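Long-range contact in vacuolar protein sorting 29 (Cryptosporidium parvum, PDB 2A22), which probably serves in vesicle-mediated protein sorting as a VPS29-family protein with a calcineurin-like phosphoesterase fold: residues C66-V71 against S90-P95. Numbering follows the deposited sequence.
Sequences CSQEYV and SAIFNP
In this metallophosphoesterase-like fold, the first turn of helix 68-77 is held against an extended loop by the side-chain amide of Gln-68, which pairs with the backbone of Phe-93. Both amide ends are used. Phe-93 N donates to Gln-68 OE1 at 2.7 Å, from above the carbonyl plane, 40° out of it. Gln-68 NE2 donates to Phe-93 O at 2.9 Å. It approaches a lone pair of that oxygen in the plane of the Phe-93 carbonyl, and the oxygen lies near the amide plane of Gln-68. This two-point grip fixes the rotation of the amide. Gln-68 CG lies opposite the backbone N (chi1 -171°), and the chain then bends at chi2 (62°) to bring the amide beside the backbone of Phe-93. Its NE2 also lies at the edge of the Phe-93 ring.

Beside the amide, the CG2 branch of Ile-92 packs 3.5 Å from Cys-66 C and 3.9 Å from Val-71 CG2. The other branch of Val-71, CG1, faces Pro-95 CD at 4.2 Å. Two waters extend the link. One joins Cys-66 O to Ser-90 N, and the second joins Gln-68 N to Ala-91 O, 2.6 Å from that oxygen. Ser-67 caps the helix with a weak bond from Tyr-70 N to its OG.

Asp-89 OD1 accepts from Cys-66 N, and Phe-103 also touches Ile-92. The contact thus ties the start of helix 68-77 to the loop between strands 81-83 and 106-111.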
ATOM      1  N   CYS A  66      -5.251 -11.226   3.623  1.00 17.97           N
ATOM      2  CA  CYS A  66      -6.221 -12.261   4.056  1.00 17.02           C
ATOM      3  C   CYS A  66      -5.972 -13.685   3.561  1.00 17.31           C
ATOM      4  O   CYS A  66      -6.411 -14.646   4.190  1.00 18.55           O
ATOM      5  CB  CYS A  66      -7.664 -11.839   3.732  1.00 18.67           C
ATOM      6  SG  CYS A  66      -8.186 -10.285   4.497  1.00 17.13           S
ATOM      7  N   SER A  67      -5.279 -13.814   2.436  1.00 18.41           N
ATOM      8  CA  SER A  67      -5.011 -15.108   1.814  1.00 18.85           C
ATOM      9  C   SER A  67      -3.519 -15.411   1.835  1.00 19.40           C
ATOM     10  O   SER A  67      -2.697 -14.632   1.291  1.00 18.99           O
ATOM     11  CB  SER A  67      -5.496 -15.096   0.355  1.00 18.22           C
ATOM     12  OG  SER A  67      -4.900 -16.143  -0.382  1.00 20.14           O
ATOM     13  N   GLN A  68      -3.163 -16.551   2.419  1.00 18.81           N
ATOM     14  CA  GLN A  68      -1.756 -16.923   2.520  1.00 18.87           C
ATOM     15  C   GLN A  68      -1.131 -17.077   1.148  1.00 19.40           C
ATOM     16  O   GLN A  68       0.033 -16.722   0.963  1.00 20.65           O
ATOM     17  CB  GLN A  68      -1.538 -18.197   3.332  1.00 17.86           C
ATOM     18  CG  GLN A  68      -0.008 -18.484   3.635  1.00 15.98           C
ATOM     19  CD  GLN A  68       0.643 -17.372   4.468  1.00 20.97           C
ATOM     20  OE1 GLN A  68      -0.059 -16.557   5.072  1.00 19.75           O
ATOM     21  NE2 GLN A  68       1.990 -17.354   4.528  1.00 16.30           N
ATOM     22  N   GLU A  69      -1.905 -17.610   0.200  1.00 20.13           N
ATOM     23  CA  GLU A  69      -1.488 -17.691  -1.192  1.00 22.81           C
ATOM     24  C   GLU A  69      -1.082 -16.298  -1.720  1.00 19.65           C
ATOM     25  O   GLU A  69      -0.098 -16.180  -2.452  1.00 19.70           O
ATOM     26  CB  GLU A  69      -2.605 -18.304  -2.062  1.00 23.15           C
ATOM     27  CG  GLU A  69      -2.258 -18.373  -3.557  1.00 29.18           C
ATOM     28  CD  GLU A  69      -3.455 -18.653  -4.490  1.00 32.18           C
ATOM     29  OE1 GLU A  69      -4.419 -19.323  -4.077  1.00 36.42           O
ATOM     30  OE2 GLU A  69      -3.424 -18.190  -5.658  1.00 41.66           O
ATOM     31  N   TYR A  70      -1.816 -15.247  -1.333  1.00 16.94           N
ATOM     32  CA  TYR A  70      -1.501 -13.898  -1.823  1.00 16.82           C
ATOM     33  C   TYR A  70      -0.335 -13.227  -1.041  1.00 18.16           C
ATOM     34  O   TYR A  70       0.448 -12.462  -1.608  1.00 19.42           O
ATOM     35  CB  TYR A  70      -2.780 -13.047  -1.956  1.00 16.35           C
ATOM     36  CG  TYR A  70      -3.482 -13.393  -3.250  1.00 15.88           C
ATOM     37  CD1 TYR A  70      -4.243 -14.570  -3.382  1.00 16.41           C
ATOM     38  CD2 TYR A  70      -3.279 -12.615  -4.382  1.00 17.21           C
ATOM     39  CE1 TYR A  70      -4.821 -14.926  -4.622  1.00 14.90           C
ATOM     40  CE2 TYR A  70      -3.833 -12.958  -5.592  1.00 20.89           C
ATOM     41  CZ  TYR A  70      -4.612 -14.096  -5.702  1.00 15.95           C
ATOM     42  OH  TYR A  70      -5.169 -14.371  -6.913  1.00 21.85           O
ATOM     43  N   VAL A  71      -0.192 -13.570   0.240  1.00 17.46           N
ATOM     44  CA  VAL A  71       1.038 -13.283   0.969  1.00 17.25           C
ATOM     45  C   VAL A  71       2.254 -13.821   0.191  1.00 19.17           C
ATOM     46  O   VAL A  71       3.236 -13.105  -0.053  1.00 17.03           O
ATOM     47  CB  VAL A  71       0.995 -13.854   2.397  1.00 17.85           C
ATOM     48  CG1 VAL A  71       2.384 -13.810   3.029  1.00 15.45           C
ATOM     49  CG2 VAL A  71      -0.032 -13.076   3.274  1.00 18.56           C
ATOM     50  N   SER A  90      -6.757 -13.038   9.452  1.00 30.32           N
ATOM     51  CA  SER A  90      -6.987 -14.040  10.495  1.00 30.49           C
ATOM     52  C   SER A  90      -6.343 -15.376  10.127  1.00 27.69           C
ATOM     53  O   SER A  90      -6.202 -16.223  10.982  1.00 29.13           O
ATOM     54  CB  SER A  90      -8.490 -14.227  10.742  1.00 28.00           C
ATOM     55  OG  SER A  90      -9.097 -14.761   9.581  1.00 27.92           O
ATOM     56  N   ALA A  91      -5.932 -15.530   8.869  1.00 24.88           N
ATOM     57  CA  ALA A  91      -5.460 -16.815   8.360  1.00 22.52           C
ATOM     58  C   ALA A  91      -4.154 -16.697   7.554  1.00 22.91           C
ATOM     59  O   ALA A  91      -3.929 -17.415   6.567  1.00 19.73           O
ATOM     60  CB  ALA A  91      -6.555 -17.481   7.532  1.00 24.16           C
ATOM     61  N   ILE A  92      -3.286 -15.785   7.978  1.00 20.78           N
ATOM     62  CA  ILE A  92      -2.043 -15.569   7.264  1.00 20.90           C
ATOM     63  C   ILE A  92      -0.910 -15.658   8.244  1.00 20.41           C
ATOM     64  O   ILE A  92      -1.109 -15.453   9.443  1.00 20.13           O
ATOM     65  CB  ILE A  92      -1.993 -14.219   6.445  1.00 20.50           C
ATOM     66  CG1 ILE A  92      -2.127 -12.986   7.345  1.00 20.40           C
ATOM     67  CG2 ILE A  92      -3.058 -14.176   5.396  1.00 16.01           C
ATOM     68  CD1 ILE A  92      -1.966 -11.654   6.574  1.00 18.37           C
ATOM     69  N   PHE A  93       0.269 -15.937   7.697  1.00 20.11           N
ATOM     70  CA  PHE A  93       1.448 -16.307   8.438  1.00 22.08           C
ATOM     71  C   PHE A  93       2.622 -15.525   7.841  1.00 22.23           C
ATOM     72  O   PHE A  93       2.837 -15.569   6.648  1.00 23.63           O
ATOM     73  CB  PHE A  93       1.670 -17.821   8.287  1.00 23.07           C
ATOM     74  CG  PHE A  93       3.010 -18.300   8.764  1.00 24.99           C
ATOM     75  CD1 PHE A  93       3.251 -18.491  10.128  1.00 19.95           C
ATOM     76  CD2 PHE A  93       4.024 -18.586   7.842  1.00 21.50           C
ATOM     77  CE1 PHE A  93       4.494 -18.948  10.577  1.00 26.16           C
ATOM     78  CE2 PHE A  93       5.274 -19.037   8.266  1.00 24.93           C
ATOM     79  CZ  PHE A  93       5.521 -19.227   9.632  1.00 24.25           C
ATOM     80  N   ASN A  94       3.357 -14.797   8.675  1.00 21.89           N
ATOM     81  CA  ASN A  94       4.521 -14.061   8.218  1.00 22.06           C
ATOM     82  C   ASN A  94       5.675 -15.052   8.052  1.00 26.37           C
ATOM     83  O   ASN A  94       6.145 -15.637   9.033  1.00 26.29           O
ATOM     84  CB  ASN A  94       4.887 -12.976   9.235  1.00 20.97           C
ATOM     85  CG  ASN A  94       6.008 -12.060   8.754  1.00 18.94           C
ATOM     86  OD1 ASN A  94       6.676 -12.340   7.763  1.00 16.92           O
ATOM     87  ND2 ASN A  94       6.224 -10.958   9.482  1.00 16.25           N
ATOM     88  N   PRO A  95       6.133 -15.257   6.810  1.00 27.81           N
ATOM     89  CA  PRO A  95       7.230 -16.202   6.686  1.00 31.59           C
ATOM     90  C   PRO A  95       8.606 -15.621   6.995  1.00 35.60           C
ATOM     91  O   PRO A  95       9.583 -16.303   6.742  1.00 36.83           O
ATOM     92  CB  PRO A  95       7.160 -16.616   5.222  1.00 30.83           C
ATOM     93  CG  PRO A  95       6.620 -15.383   4.536  1.00 31.36           C
ATOM     94  CD  PRO A  95       5.697 -14.715   5.510  1.00 26.02           C
TER
HETATM   95  O   HOH W   1      -7.316 -14.016   6.815  1.00 16.68           O
HETATM   96  O   HOH W   2      -4.941 -17.946   4.242  1.00 21.45           O